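Local coordinates for dihydroneopterin aldolase (Burkholderia thailandensis, PDB 3V9O), which belongs to the dihydroneopterin aldolase family, with an antiparallel sheet packed against two helices in each subunit, and carries bound guanine in this crystal, at residues K79-V82 and A83-V86. Sequence-based numbering, arbitrary orientation.
Sequences KQSV and AQCV. With EDO (1,2-ethanediol), chain F.
Val82 and Val86 meet one turn apart on the alpha-helix of residues 76-87, a local i to i+4 contact in a subunit built of an antiparallel sheet and two helices. They exemplify how a helix with one buried side sorts its side chains. The two valines lie side by side and point the same way, Val82 CG1 being 4.0 Å from Val86 CG2; Val82 packs on His30 and Val86 on Met34, both of strand 22-34. Ser81 and Cys85 fall on another buried flank, against helix 94-106. Four successive i to i+4 backbone hydrogen bonds join residues 79-82 to residues 83-86: the amides of Ala83, Gln84, Cys85 and Val86 donate to the carbonyls of Lys79, Gln80, Ser81 and Val82. The extended side chain of Lys79 leads away from this turn, and its NZ forms a salt bridge with Asp126 of the second subunit. Gln84, exposed, runs extended beyond CG alongside the preceding turn, its CG beside its own backbone N (chi1 -74°) and 3.3 Å from Gln80 O. Its OE1 lies 4.4 Å from Ser81 OG. Ser81 OG is hydrogen-bonded to the Leu77 carbonyl, and a water bridges the two side chains, donating to Ser81 OG at 3.0 Å and to Gln84 OE1 at 2.8 Å.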
ATOM      1  N   LYS A  79     -11.763  16.269   8.445  1.00 14.68           N
ATOM      2  CA  LYS A  79     -12.916  16.600   7.629  1.00 16.37           C
ATOM      3  C   LYS A  79     -13.207  18.101   7.735  1.00 18.09           C
ATOM      4  O   LYS A  79     -13.535  18.720   6.709  1.00 18.28           O
ATOM      5  CB  LYS A  79     -14.121  15.722   8.043  1.00 21.08           C
ATOM      6  CG  LYS A  79     -15.339  15.872   7.137  1.00 27.89           C
ATOM      7  CD  LYS A  79     -16.526  14.950   7.445  1.00 25.09           C
ATOM      8  CE  LYS A  79     -17.775  15.550   6.699  1.00 30.93           C
ATOM      9  NZ  LYS A  79     -19.011  14.827   6.809  1.00 37.32           N
ATOM     10  N   GLN A  80     -13.049  18.703   8.903  1.00 17.61           N
ATOM     11  CA  GLN A  80     -13.291  20.153   9.056  1.00 19.00           C
ATOM     12  C   GLN A  80     -12.382  20.970   8.160  1.00 18.72           C
ATOM     13  O   GLN A  80     -12.832  21.976   7.567  1.00 19.91           O
ATOM     14  CB  GLN A  80     -13.054  20.526  10.519  1.00 21.71           C
ATOM     15  CG  GLN A  80     -14.228  20.135  11.413  1.00 31.61           C
ATOM     16  CD  GLN A  80     -13.915  20.150  12.913  1.00 37.39           C
ATOM     17  OE1 GLN A  80     -12.790  20.456  13.346  1.00 39.88           O
ATOM     18  NE2 GLN A  80     -14.914  19.774  13.713  1.00 40.07           N
ATOM     19  N   SER A  81     -11.113  20.619   8.119  1.00 17.43           N
ATOM     20  CA  SER A  81     -10.187  21.354   7.285  0.63 18.04           C
ATOM     21  C   SER A  81     -10.500  21.198   5.808  1.00 18.30           C
ATOM     22  O   SER A  81     -10.420  22.201   5.057  1.00 18.27           O
ATOM     23  CB  SER A  81      -8.752  20.996   7.608  0.63 16.84           C
ATOM     24  OG  SER A  81      -8.569  21.204   8.992  0.63 27.58           O
ATOM     25  N   VAL A  82     -10.859  19.995   5.369  1.00 15.58           N
ATOM     26  CA  VAL A  82     -11.255  19.838   3.961  1.00 16.02           C
ATOM     27  C   VAL A  82     -12.469  20.709   3.709  1.00 16.80           C
ATOM     28  O   VAL A  82     -12.496  21.469   2.719  1.00 17.83           O
ATOM     29  CB  VAL A  82     -11.595  18.380   3.680  1.00 16.97           C
ATOM     30  CG1 VAL A  82     -12.185  18.272   2.253  1.00 18.49           C
ATOM     31  CG2 VAL A  82     -10.310  17.561   3.779  1.00 17.30           C
ATOM     32  N   ALA A  83     -13.480  20.690   4.562  1.00 16.88           N
ATOM     33  CA  ALA A  83     -14.670  21.504   4.323  1.00 18.52           C
ATOM     34  C   ALA A  83     -14.343  22.973   4.229  1.00 20.42           C
ATOM     35  O   ALA A  83     -14.892  23.693   3.339  1.00 22.28           O
ATOM     36  CB  ALA A  83     -15.713  21.311   5.436  1.00 19.31           C
ATOM     37  N   GLN A  84     -13.464  23.469   5.091  1.00 17.49           N
ATOM     38  CA  GLN A  84     -13.125  24.878   5.073  1.00 20.31           C
ATOM     39  C   GLN A  84     -12.452  25.240   3.741  1.00 19.35           C
ATOM     40  O   GLN A  84     -12.746  26.271   3.155  1.00 21.67           O
ATOM     41  CB  GLN A  84     -12.207  25.201   6.239  1.00 23.99           C
ATOM     42  CG  GLN A  84     -12.948  25.230   7.563  1.00 34.53           C
ATOM     43  CD  GLN A  84     -12.038  25.139   8.791  1.00 45.12           C
ATOM     44  OE1 GLN A  84     -10.804  24.989   8.691  1.00 44.44           O
ATOM     45  NE2 GLN A  84     -12.659  25.220   9.972  1.00 50.38           N
ATOM     46  N   CYS A  85     -11.551  24.388   3.285  1.00 18.58           N
ATOM     47  CA  CYS A  85     -10.852  24.656   2.029  1.00 18.88           C
ATOM     48  C   CYS A  85     -11.758  24.610   0.815  1.00 19.69           C
ATOM     49  O   CYS A  85     -11.704  25.515  -0.051  1.00 22.82           O
ATOM     50  CB  CYS A  85      -9.639  23.709   1.887  1.00 16.80           C
ATOM     51  SG  CYS A  85      -8.325  23.992   3.069  1.00 19.06           S
ATOM     52  N   VAL A  86     -12.640  23.641   0.780  1.00 20.69           N
ATOM     53  CA  VAL A  86     -13.573  23.488  -0.356  1.00 19.63           C
ATOM     54  C   VAL A  86     -14.536  24.675  -0.356  1.00 26.55           C
ATOM     55  O   VAL A  86     -14.875  25.218  -1.445  1.00 26.87           O
ATOM     56  CB  VAL A  86     -14.312  22.136  -0.219  1.00 22.09           C
ATOM     57  CG1 VAL A  86     -15.481  22.032  -1.186  1.00 27.82           C
ATOM     58  CG2 VAL A  86     -13.370  20.998  -0.438  1.00 22.19           C
TER
HETATM   59  C1  EDO F 144      -7.802  27.684  -2.022  1.00 50.51           C
HETATM   60  O1  EDO F 144      -7.186  28.341  -0.916  1.00 56.22           O
HETATM   61  C2  EDO F 144      -8.431  26.395  -1.509  1.00 44.92           C
HETATM   62  O2  EDO F 144      -8.823  26.594  -0.136  1.00 35.27           O
HETATM   63  O   HOH W   1      -9.779  23.301  10.690  1.00 51.78           O